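Phl p 3 allergen (Phleum pratense, PDB 3FT1) is a major grass-pollen allergen recognised by IgE, a small secreted beta-barrel protein related to the C-terminal domain of B-type expansins. Local coordinates at residues V4-K10 with I89-P95; K15-I21 with V52-S58; E42-L46 with F65-F69. One frame throughout, in Å; residues are numbered along the deposited sequence.

Interaction 1 of 3, residues V4-K10 with I89-P95; sequences VTFTVQK and IGKTYKP
Phe-6 and Tyr-93 form a hydrogen-bonded antiparallel pair, and each ring turns an edge to the other strand's carbonyl. Tyr-93 O lies in the plane of the Phe-6 ring, 3.6 Å from CD2, and Pro-95 CD sits near that plane at the same ring's edge. Phe-6 O likewise approaches the edge of the Tyr-93 ring, while Val-8 CG2 comes in obliquely, 3.8 Å from Tyr-93 CE2. Between their backbones, Tyr-93 N donates to Phe-6 O at 2.7 Å in a nearly straight bond (170°), and Phe-6 N returns one to Tyr-93 O. On the other face, Thr-7 OG1 and Thr-92 OG1 hydrogen-bond at 2.6 Å; each hydroxyl stands beside its own backbone N (chi1 -55° and -67°), which turns the two toward each other. Val-4 CG1 closes one end against Pro-95 CG at 3.6 Å, where a water accepts from Val-4 N and donates to Pro-95 O. At the other end Gly-90 N bonds to Val-8 O. Strand 3-8 thus joins the short edge strand 92-93 to strand 16-24, and on the core side Phe-6 meets the ring of Phe-67 and packs on Val-82 and Ile-83 of strand 76-83.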
loop_
_atom_site.group_PDB
_atom_site.type_symbol
_atom_site.label_atom_id
_atom_site.label_comp_id
_atom_site.label_asym_id
_atom_site.label_seq_id
_atom_site.Cartn_x
_atom_site.Cartn_y
_atom_site.Cartn_z
ATOM N N VAL A 4 4.649 -7.324 5.634
ATOM C CA VAL A 4 4.016 -6.017 5.564
ATOM C C VAL A 4 2.623 -6.035 6.164
ATOM O O VAL A 4 1.926 -7.041 6.088
ATOM C CB VAL A 4 3.959 -5.502 4.111
ATOM C CG1 VAL A 4 3.017 -6.358 3.267
ATOM C CG2 VAL A 4 3.527 -4.046 4.076
ATOM N N THR A 5 2.244 -4.929 6.795
ATOM C CA THR A 5 0.851 -4.713 7.169
ATOM C C THR A 5 0.434 -3.337 6.669
ATOM O O THR A 5 1.265 -2.428 6.559
ATOM C CB THR A 5 0.608 -4.795 8.703
ATOM O OG1 THR A 5 1.363 -3.782 9.375
ATOM C CG2 THR A 5 0.983 -6.175 9.256
ATOM N N PHE A 6 -0.853 -3.204 6.347
ATOM C CA PHE A 6 -1.429 -1.953 5.883
ATOM C C PHE A 6 -2.572 -1.646 6.829
ATOM O O PHE A 6 -3.516 -2.424 6.902
ATOM C CB PHE A 6 -2.063 -2.121 4.499
ATOM C CG PHE A 6 -1.103 -2.519 3.399
ATOM C CD1 PHE A 6 -0.641 -1.578 2.496
ATOM C CD2 PHE A 6 -0.706 -3.838 3.249
ATOM C CE1 PHE A 6 0.214 -1.937 1.474
ATOM C CE2 PHE A 6 0.155 -4.210 2.226
ATOM C CZ PHE A 6 0.614 -3.260 1.340
ATOM N N THR A 7 -2.502 -0.526 7.536
ATOM C CA THR A 7 -3.604 -0.121 8.407
ATOM C C THR A 7 -4.255 1.131 7.854
ATOM O O THR A 7 -3.596 2.149 7.659
ATOM C CB THR A 7 -3.125 0.146 9.835
ATOM O OG1 THR A 7 -2.432 -1.010 10.320
ATOM C CG2 THR A 7 -4.311 0.464 10.758
ATOM N N VAL A 8 -5.555 1.049 7.603
ATOM C CA VAL A 8 -6.285 2.182 7.059
ATOM C C VAL A 8 -6.518 3.221 8.147
ATOM O O VAL A 8 -7.116 2.929 9.186
ATOM C CB VAL A 8 -7.631 1.748 6.468
ATOM C CG1 VAL A 8 -8.427 2.975 6.030
ATOM C CG2 VAL A 8 -7.408 0.808 5.294
ATOM N N GLN A 9 -6.036 4.433 7.903
ATOM C CA GLN A 9 -6.065 5.491 8.909
ATOM C C GLN A 9 -7.274 6.393 8.748
ATOM O O GLN A 9 -7.760 6.599 7.636
ATOM C CB GLN A 9 -4.797 6.343 8.806
ATOM C CG GLN A 9 -3.525 5.532 8.964
ATOM C CD GLN A 9 -3.412 4.939 10.347
ATOM O OE1 GLN A 9 -3.615 3.739 10.546
ATOM N NE2 GLN A 9 -3.119 5.787 11.324
ATOM N N LYS A 10 -7.743 6.944 9.863
ATOM C CA LYS A 10 -8.814 7.926 9.812
ATOM C C LYS A 10 -8.387 9.034 8.862
ATOM O O LYS A 10 -7.216 9.431 8.844
ATOM C CB LYS A 10 -9.121 8.496 11.204
ATOM C CG LYS A 10 -10.469 9.214 11.254
ATOM C CD LYS A 10 -10.807 9.747 12.638
ATOM C CE LYS A 10 -12.262 10.196 12.697
ATOM N NZ LYS A 10 -12.716 10.748 11.387
ATOM N N ILE A 89 -11.940 1.899 8.210
ATOM C CA ILE A 89 -11.054 2.746 8.997
ATOM C C ILE A 89 -10.591 1.993 10.231
ATOM O O ILE A 89 -11.411 1.471 10.983
ATOM C CB ILE A 89 -11.785 4.024 9.473
ATOM C CG1 ILE A 89 -12.326 4.828 8.282
ATOM C CG2 ILE A 89 -10.864 4.870 10.343
ATOM C CD1 ILE A 89 -11.297 5.116 7.218
ATOM N N GLY A 90 -9.277 1.932 10.432
ATOM C CA GLY A 90 -8.719 1.293 11.610
ATOM C C GLY A 90 -8.421 -0.186 11.466
ATOM O O GLY A 90 -7.875 -0.803 12.380
ATOM N N LYS A 91 -8.777 -0.767 10.327
ATOM C CA LYS A 91 -8.528 -2.180 10.109
ATOM C C LYS A 91 -7.170 -2.386 9.475
ATOM O O LYS A 91 -6.696 -1.551 8.705
ATOM C CB LYS A 91 -9.620 -2.802 9.242
ATOM C CG LYS A 91 -9.422 -4.285 8.975
ATOM C CD LYS A 91 -10.686 -4.914 8.402
ATOM C CE LYS A 91 -10.452 -6.371 8.021
ATOM N NZ LYS A 91 -11.687 -7.006 7.477
ATOM N N THR A 92 -6.545 -3.505 9.812
ATOM C CA THR A 92 -5.256 -3.839 9.246
ATOM C C THR A 92 -5.402 -4.993 8.271
ATOM O O THR A 92 -6.069 -5.990 8.553
ATOM C CB THR A 92 -4.245 -4.192 10.349
ATOM O OG1 THR A 92 -3.973 -3.013 11.111
ATOM C CG2 THR A 92 -2.939 -4.708 9.740
ATOM N N TYR A 93 -4.790 -4.829 7.106
ATOM C CA TYR A 93 -4.761 -5.867 6.090
ATOM C C TYR A 93 -3.328 -6.396 6.014
ATOM O O TYR A 93 -2.368 -5.638 5.893
ATOM C CB TYR A 93 -5.264 -5.293 4.757
ATOM C CG TYR A 93 -6.664 -4.717 4.901
ATOM C CD1 TYR A 93 -7.785 -5.483 4.618
ATOM C CD2 TYR A 93 -6.856 -3.418 5.356
ATOM C CE1 TYR A 93 -9.072 -4.965 4.777
ATOM C CE2 TYR A 93 -8.129 -2.885 5.508
ATOM C CZ TYR A 93 -9.231 -3.664 5.218
ATOM O OH TYR A 93 -10.485 -3.124 5.382
ATOM N N LYS A 94 -3.183 -7.705 6.146
ATOM C CA LYS A 94 -1.862 -8.299 6.329
ATOM C C LYS A 94 -1.714 -9.481 5.382
ATOM O O LYS A 94 -2.150 -10.593 5.692
ATOM C CB LYS A 94 -1.706 -8.748 7.787
ATOM C CG LYS A 94 -0.355 -9.352 8.147
ATOM C CD LYS A 94 -0.359 -9.739 9.609
ATOM C CE LYS A 94 0.555 -10.913 9.866
ATOM N NZ LYS A 94 1.927 -10.468 10.051
ATOM N N PRO A 95 -1.113 -9.241 4.210
ATOM C CA PRO A 95 -0.947 -10.333 3.247
ATOM C C PRO A 95 0.130 -11.304 3.712
ATOM O O PRO A 95 0.880 -11.003 4.641
ATOM C CB PRO A 95 -0.503 -9.616 1.968
ATOM C CG PRO A 95 0.114 -8.340 2.423
ATOM C CD PRO A 95 -0.538 -7.968 3.736
HETATM O O HOH W 1 3.005 -9.634 5.663
#

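Interaction 2 of 3, residues K15-I21 with V52-S58; sequences KKLVLDI and VWEVKSS
One water joins Lys-16 to Glu-54 and Lys-56 across the strands: it donates to Glu-54 OE1 at 2.6 Å, accepts from Lys-56 NZ at 3.1 Å, and takes a weak, longer bond from Lys-16 NZ. Through Glu-54 OE1 this water ties both lysines to the carboxylate, and Lys-49 adds a weak, long ion pair to the same oxygen. Lys-16 runs fully extended with CG anti to the backbone N (chi1 -177°), alongside Lys-56 and pointing the same way; their aliphatic stems touch at 3.7 Å between Lys-16 CG and Lys-56 CG. Farther along this face Val-18 CG1 meets Val-52 CG2.

Paired backbone bonds join Leu-17 with Val-55 and Leu-19 with Trp-53, the last pair at 2.8 Å for both Leu-19 N to Trp-53 O and Trp-53 N to Leu-19 O. This pairing of strands 16-24 and 52-56 is part of the antiparallel sheet that closes round the core, in an expansin C-terminal domain of the E-set (immunoglobulin-like) clan, with one face bearing Lys-16, Val-18, Glu-54 and Lys-56 and the other, of Leu-17, Leu-19, Trp-53 and Val-55, turned to the core. On the core face, Leu-17 packs on Phe-65 and Leu-19 on Phe-67 of strand 65-71. Ile-21 lies at about a right angle to Trp-53, its CD1 3.9 Å from Trp-53 CD1 and oblique to the indole. A water in the indole plane accepts from Trp-53 NE1 at 2.9 Å and donates to Ile-21 O, so the ring's polar edge is tied back to strand 16-24.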
loop_
_atom_site.group_PDB
_atom_site.type_symbol
_atom_site.label_atom_id
_atom_site.label_comp_id
_atom_site.label_asym_id
_atom_site.label_seq_id
_atom_site.Cartn_x
_atom_site.Cartn_y
_atom_site.Cartn_z
ATOM N N LYS A 15 -12.096 8.325 -2.039
ATOM C CA LYS A 15 -11.150 8.977 -2.954
ATOM C C LYS A 15 -9.757 9.135 -2.347
ATOM O O LYS A 15 -8.891 9.792 -2.924
ATOM C CB LYS A 15 -11.670 10.360 -3.355
ATOM C CG LYS A 15 -12.919 10.317 -4.229
ATOM C CD LYS A 15 -13.638 11.660 -4.264
ATOM C CE LYS A 15 -12.870 12.697 -5.055
ATOM N NZ LYS A 15 -13.651 13.963 -5.220
ATOM N N LYS A 16 -9.532 8.548 -1.180
ATOM C CA LYS A 16 -8.280 8.807 -0.484
ATOM C C LYS A 16 -7.898 7.664 0.437
ATOM O O LYS A 16 -8.648 7.311 1.342
ATOM C CB LYS A 16 -8.400 10.107 0.312
ATOM C CG LYS A 16 -7.133 10.548 1.031
ATOM C CD LYS A 16 -7.361 11.923 1.638
ATOM C CE LYS A 16 -6.336 12.268 2.695
ATOM N NZ LYS A 16 -6.652 13.594 3.297
ATOM N N LEU A 17 -6.728 7.085 0.205
ATOM C CA LEU A 17 -6.209 6.070 1.114
ATOM C C LEU A 17 -5.070 6.646 1.927
ATOM O O LEU A 17 -4.077 7.087 1.374
ATOM C CB LEU A 17 -5.694 4.859 0.337
ATOM C CG LEU A 17 -6.685 3.748 0.016
ATOM C CD1 LEU A 17 -6.023 2.693 -0.867
ATOM C CD2 LEU A 17 -7.217 3.127 1.305
ATOM N N VAL A 18 -5.229 6.642 3.247
ATOM C CA VAL A 18 -4.166 7.030 4.152
ATOM C C VAL A 18 -3.776 5.765 4.881
ATOM O O VAL A 18 -4.589 5.198 5.623
ATOM C CB VAL A 18 -4.645 8.079 5.173
ATOM C CG1 VAL A 18 -3.495 8.519 6.051
ATOM C CG2 VAL A 18 -5.261 9.277 4.455
ATOM N N LEU A 19 -2.545 5.314 4.657
ATOM C CA LEU A 19 -2.135 3.997 5.124
ATOM C C LEU A 19 -0.904 4.052 5.991
ATOM O O LEU A 19 0.132 4.587 5.582
ATOM C CB LEU A 19 -1.840 3.079 3.936
ATOM C CG LEU A 19 -3.005 2.781 2.996
ATOM C CD1 LEU A 19 -2.495 2.035 1.769
ATOM C CD2 LEU A 19 -4.065 1.969 3.731
ATOM N N ASP A 20 -1.034 3.487 7.186
ATOM C CA ASP A 20 0.115 3.144 8.005
ATOM C C ASP A 20 0.649 1.830 7.469
ATOM O O ASP A 20 0.059 0.771 7.671
ATOM C CB ASP A 20 -0.302 2.979 9.468
ATOM C CG ASP A 20 0.865 2.651 10.375
ATOM O OD1 ASP A 20 2.021 2.680 9.903
ATOM O OD2 ASP A 20 0.626 2.365 11.568
ATOM N N ILE A 21 1.759 1.903 6.751
ATOM C CA ILE A 21 2.350 0.712 6.176
ATOM C C ILE A 21 3.558 0.354 7.027
ATOM O O ILE A 21 4.464 1.171 7.209
ATOM C CB ILE A 21 2.776 0.951 4.699
ATOM C CG1 ILE A 21 1.558 1.348 3.855
ATOM C CG2 ILE A 21 3.455 -0.289 4.124
ATOM C CD1 ILE A 21 1.887 1.707 2.412
ATOM N N VAL A 52 2.812 7.760 7.715
ATOM C CA VAL A 52 1.853 7.131 6.808
ATOM C C VAL A 52 2.129 7.471 5.356
ATOM O O VAL A 52 2.962 8.326 5.048
ATOM C CB VAL A 52 0.393 7.512 7.135
ATOM C CG1 VAL A 52 0.071 7.212 8.589
ATOM C CG2 VAL A 52 0.123 8.979 6.794
ATOM N N TRP A 53 1.422 6.780 4.470
ATOM C CA TRP A 53 1.561 6.971 3.037
ATOM C C TRP A 53 0.184 7.277 2.514
ATOM O O TRP A 53 -0.800 6.694 2.962
ATOM C CB TRP A 53 2.062 5.700 2.359
ATOM C CG TRP A 53 3.446 5.311 2.728
ATOM C CD1 TRP A 53 3.845 4.697 3.876
ATOM C CD2 TRP A 53 4.625 5.482 1.928
ATOM N NE1 TRP A 53 5.203 4.492 3.851
ATOM C CE2 TRP A 53 5.704 4.957 2.664
ATOM C CE3 TRP A 53 4.868 6.022 0.660
ATOM C CZ2 TRP A 53 7.010 4.964 2.180
ATOM C CZ3 TRP A 53 6.172 6.025 0.178
ATOM C CH2 TRP A 53 7.225 5.499 0.942
ATOM N N GLU A 54 0.107 8.179 1.550
ATOM C CA GLU A 54 -1.188 8.618 1.072
ATOM C C GLU A 54 -1.294 8.590 -0.446
ATOM O O GLU A 54 -0.337 8.907 -1.150
ATOM C CB GLU A 54 -1.463 10.023 1.594
ATOM C CG GLU A 54 -2.723 10.652 1.051
ATOM C CD GLU A 54 -2.901 12.073 1.538
ATOM O OE1 GLU A 54 -2.623 12.326 2.726
ATOM O OE2 GLU A 54 -3.312 12.936 0.736
ATOM N N VAL A 55 -2.468 8.212 -0.946
ATOM C CA VAL A 55 -2.783 8.412 -2.355
ATOM C C VAL A 55 -4.218 8.914 -2.485
ATOM O O VAL A 55 -5.144 8.372 -1.870
ATOM C CB VAL A 55 -2.526 7.144 -3.222
ATOM C CG1 VAL A 55 -3.387 5.974 -2.766
ATOM C CG2 VAL A 55 -2.752 7.456 -4.703
ATOM N N LYS A 56 -4.380 9.983 -3.257
ATOM C CA LYS A 56 -5.679 10.607 -3.466
ATOM C C LYS A 56 -6.036 10.477 -4.930
ATOM O O LYS A 56 -5.158 10.382 -5.782
ATOM C CB LYS A 56 -5.617 12.100 -3.156
ATOM C CG LYS A 56 -5.578 12.490 -1.701
ATOM C CD LYS A 56 -5.320 13.993 -1.586
ATOM C CE LYS A 56 -5.418 14.488 -0.150
ATOM N NZ LYS A 56 -4.632 15.741 0.067
ATOM N N SER A 57 -7.327 10.514 -5.221
ATOM C CA SER A 57 -7.797 10.532 -6.595
ATOM C C SER A 57 -8.954 11.505 -6.707
ATOM O O SER A 57 -9.627 11.794 -5.719
ATOM C CB SER A 57 -8.259 9.148 -7.022
ATOM O OG SER A 57 -8.669 9.188 -8.375
ATOM N N SER A 58 -9.187 12.019 -7.910
ATOM C CA SER A 58 -10.308 12.924 -8.130
ATOM C C SER A 58 -11.602 12.132 -8.257
ATOM O O SER A 58 -12.697 12.700 -8.244
ATOM C CB SER A 58 -10.085 13.767 -9.385
ATOM O OG SER A 58 -10.126 12.953 -10.539
HETATM O O HOH W 2 -3.625 14.747 2.866
HETATM O O HOH W 3 6.653 3.075 5.954
#

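Interaction 3 of 3, residues E42-L46 with F65-F69; sequences EWEPL and FNFRF
Arg-68 lies along one face of the Trp-43 indole and touches both of its rings. The guanidinium rests over the five-membered ring, its plane only 21° from that of the indole, with Arg-68 CZ 3.7 Å from the five-membered ring's centroid: a stacked cation-pi pair. Its closest approach is off-centre, where Arg-68 NH2 stands 3.4 Å from Trp-43 CD1. Nearer the backbone, Arg-68 CB sits over the same face and makes a CH-pi contact with the six-membered ring, 3.7 Å from its centroid. A bend at chi3 (72°) in an otherwise extended chain brings the guanidinium flat onto the indole. The far rim of the six-membered ring presses toward strand 65-71: Trp-43 CZ3 comes within 3.4 Å of Arg-68 N, Phe-67 N lies in the ring plane at its edge, and Asn-66 CB is 4.1 Å from Trp-43 CH2. Phe-67 turns to the other side of its strand, where Leu-46 CD2 meets the edge of its ring at 4.3 Å from CE1.

Arg-68 also forms a salt bridge through NE to Glu-34, which helps to fix the guanidinium's rotation. Strand 30-36 lies between the two segments in the sheet, so Trp-43 reaches across it, touching Arg-36 on the way and Val-78 of strand 76-83 beyond, while Leu-46 faces inward onto Trp-53 and Val-55 of strand 52-56.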
loop_
_atom_site.group_PDB
_atom_site.type_symbol
_atom_site.label_atom_id
_atom_site.label_comp_id
_atom_site.label_asym_id
_atom_site.label_seq_id
_atom_site.Cartn_x
_atom_site.Cartn_y
_atom_site.Cartn_z
ATOM N N GLU A 42 -1.876 1.335 -14.686
ATOM C CA GLU A 42 -0.793 2.187 -14.215
ATOM C C GLU A 42 -0.580 2.126 -12.702
ATOM O O GLU A 42 -1.529 2.015 -11.924
ATOM C CB GLU A 42 -0.960 3.630 -14.695
ATOM C CG GLU A 42 -2.057 4.405 -14.017
ATOM C CD GLU A 42 -1.980 5.885 -14.337
ATOM O OE1 GLU A 42 -1.578 6.225 -15.470
ATOM O OE2 GLU A 42 -2.314 6.704 -13.458
ATOM N N TRP A 43 0.687 2.183 -12.305
ATOM C CA TRP A 43 1.055 2.323 -10.907
ATOM C C TRP A 43 1.048 3.793 -10.514
ATOM O O TRP A 43 1.691 4.625 -11.157
ATOM C CB TRP A 43 2.436 1.705 -10.655
ATOM C CG TRP A 43 2.425 0.226 -10.849
ATOM C CD1 TRP A 43 2.835 -0.461 -11.956
ATOM C CD2 TRP A 43 1.963 -0.757 -9.915
ATOM N NE1 TRP A 43 2.660 -1.809 -11.767
ATOM C CE2 TRP A 43 2.118 -2.018 -10.526
ATOM C CE3 TRP A 43 1.417 -0.692 -8.630
ATOM C CZ2 TRP A 43 1.765 -3.205 -9.891
ATOM C CZ3 TRP A 43 1.062 -1.875 -7.996
ATOM C CH2 TRP A 43 1.241 -3.115 -8.628
ATOM N N GLU A 44 0.314 4.107 -9.451
ATOM C CA GLU A 44 0.217 5.469 -8.950
ATOM C C GLU A 44 0.999 5.603 -7.652
ATOM O O GLU A 44 0.727 4.890 -6.683
ATOM C CB GLU A 44 -1.246 5.825 -8.686
ATOM C CG GLU A 44 -2.167 5.542 -9.862
ATOM C CD GLU A 44 -3.621 5.778 -9.516
ATOM O OE1 GLU A 44 -3.946 6.896 -9.076
ATOM O OE2 GLU A 44 -4.429 4.849 -9.686
ATOM N N PRO A 45 1.954 6.536 -7.611
ATOM C CA PRO A 45 2.792 6.628 -6.410
ATOM C C PRO A 45 1.998 7.116 -5.203
ATOM O O PRO A 45 1.133 7.988 -5.340
ATOM C CB PRO A 45 3.853 7.668 -6.786
ATOM C CG PRO A 45 3.676 7.931 -8.258
ATOM C CD PRO A 45 2.262 7.589 -8.589
ATOM N N LEU A 46 2.273 6.535 -4.040
ATOM C CA LEU A 46 1.779 7.078 -2.785
ATOM C C LEU A 46 2.815 8.068 -2.294
ATOM O O LEU A 46 4.002 7.923 -2.576
ATOM C CB LEU A 46 1.574 5.979 -1.740
ATOM C CG LEU A 46 0.247 5.219 -1.797
ATOM C CD1 LEU A 46 0.175 4.362 -3.048
ATOM C CD2 LEU A 46 0.073 4.373 -0.542
ATOM N N PHE A 65 -7.162 -3.361 -4.115
ATOM C CA PHE A 65 -5.978 -2.578 -4.434
ATOM C C PHE A 65 -4.696 -3.403 -4.409
ATOM O O PHE A 65 -4.492 -4.212 -3.517
ATOM C CB PHE A 65 -5.879 -1.400 -3.465
ATOM C CG PHE A 65 -7.107 -0.529 -3.455
ATOM C CD1 PHE A 65 -7.431 0.237 -4.558
ATOM C CD2 PHE A 65 -7.945 -0.496 -2.352
ATOM C CE1 PHE A 65 -8.565 1.032 -4.560
ATOM C CE2 PHE A 65 -9.086 0.297 -2.347
ATOM C CZ PHE A 65 -9.389 1.063 -3.455
ATOM N N ASN A 66 -3.840 -3.173 -5.401
ATOM C CA ASN A 66 -2.518 -3.792 -5.477
ATOM C C ASN A 66 -1.448 -2.768 -5.140
ATOM O O ASN A 66 -1.612 -1.580 -5.421
ATOM C CB ASN A 66 -2.292 -4.336 -6.890
ATOM C CG ASN A 66 -3.500 -5.074 -7.412
ATOM O OD1 ASN A 66 -3.804 -6.178 -6.960
ATOM N ND2 ASN A 66 -4.219 -4.454 -8.346
ATOM N N PHE A 67 -0.361 -3.218 -4.525
ATOM C CA PHE A 67 0.708 -2.320 -4.101
ATOM C C PHE A 67 2.067 -2.836 -4.559
ATOM O O PHE A 67 2.376 -4.014 -4.392
ATOM C CB PHE A 67 0.696 -2.151 -2.577
ATOM C CG PHE A 67 -0.540 -1.464 -2.065
ATOM C CD1 PHE A 67 -0.582 -0.085 -1.963
ATOM C CD2 PHE A 67 -1.672 -2.195 -1.743
ATOM C CE1 PHE A 67 -1.733 0.563 -1.526
ATOM C CE2 PHE A 67 -2.826 -1.559 -1.301
ATOM C CZ PHE A 67 -2.854 -0.181 -1.189
ATOM N N ARG A 68 2.858 -1.951 -5.151
ATOM C CA ARG A 68 4.227 -2.289 -5.537
ATOM C C ARG A 68 5.176 -1.555 -4.619
ATOM O O ARG A 68 5.080 -0.329 -4.466
ATOM C CB ARG A 68 4.515 -1.898 -6.983
ATOM C CG ARG A 68 5.956 -2.170 -7.399
ATOM C CD ARG A 68 6.107 -2.173 -8.904
ATOM N NE ARG A 68 6.004 -0.829 -9.459
ATOM C CZ ARG A 68 6.057 -0.558 -10.761
ATOM N NH1 ARG A 68 6.208 -1.542 -11.641
ATOM N NH2 ARG A 68 5.962 0.693 -11.182
ATOM N N PHE A 69 6.080 -2.314 -4.004
ATOM C CA PHE A 69 7.113 -1.769 -3.133
ATOM C C PHE A 69 8.479 -1.822 -3.804
ATOM O O PHE A 69 8.815 -2.804 -4.461
ATOM C CB PHE A 69 7.205 -2.582 -1.840
ATOM C CG PHE A 69 5.976 -2.491 -0.970
ATOM C CD1 PHE A 69 5.808 -1.432 -0.100
ATOM C CD2 PHE A 69 4.999 -3.467 -1.019
ATOM C CE1 PHE A 69 4.692 -1.343 0.703
ATOM C CE2 PHE A 69 3.875 -3.381 -0.216
ATOM C CZ PHE A 69 3.726 -2.313 0.644
#

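All three contacts belong to one antiparallel sheet that wraps round a common core. Interaction 1 closes the chain from near its N-terminus to near its C-terminus, and the other two are nested within that loop; interactions 2 and 3 interlock, their segments alternating along the sequence. The centres of interactions 1 and 2 lie about 11 Å apart, joined where strands 3-8 and 16-24 are neighbours. Interaction 3 lies about 11 Å from interaction 2 and about 16 Å from interaction 1, on the opposite side of the chain's centre from the latter. Val-4 packs on Ile-21, and Phe-69 on both Phe-6 and Ile-21, so the three share one hydrophobic interior in this compact, helix-free protein.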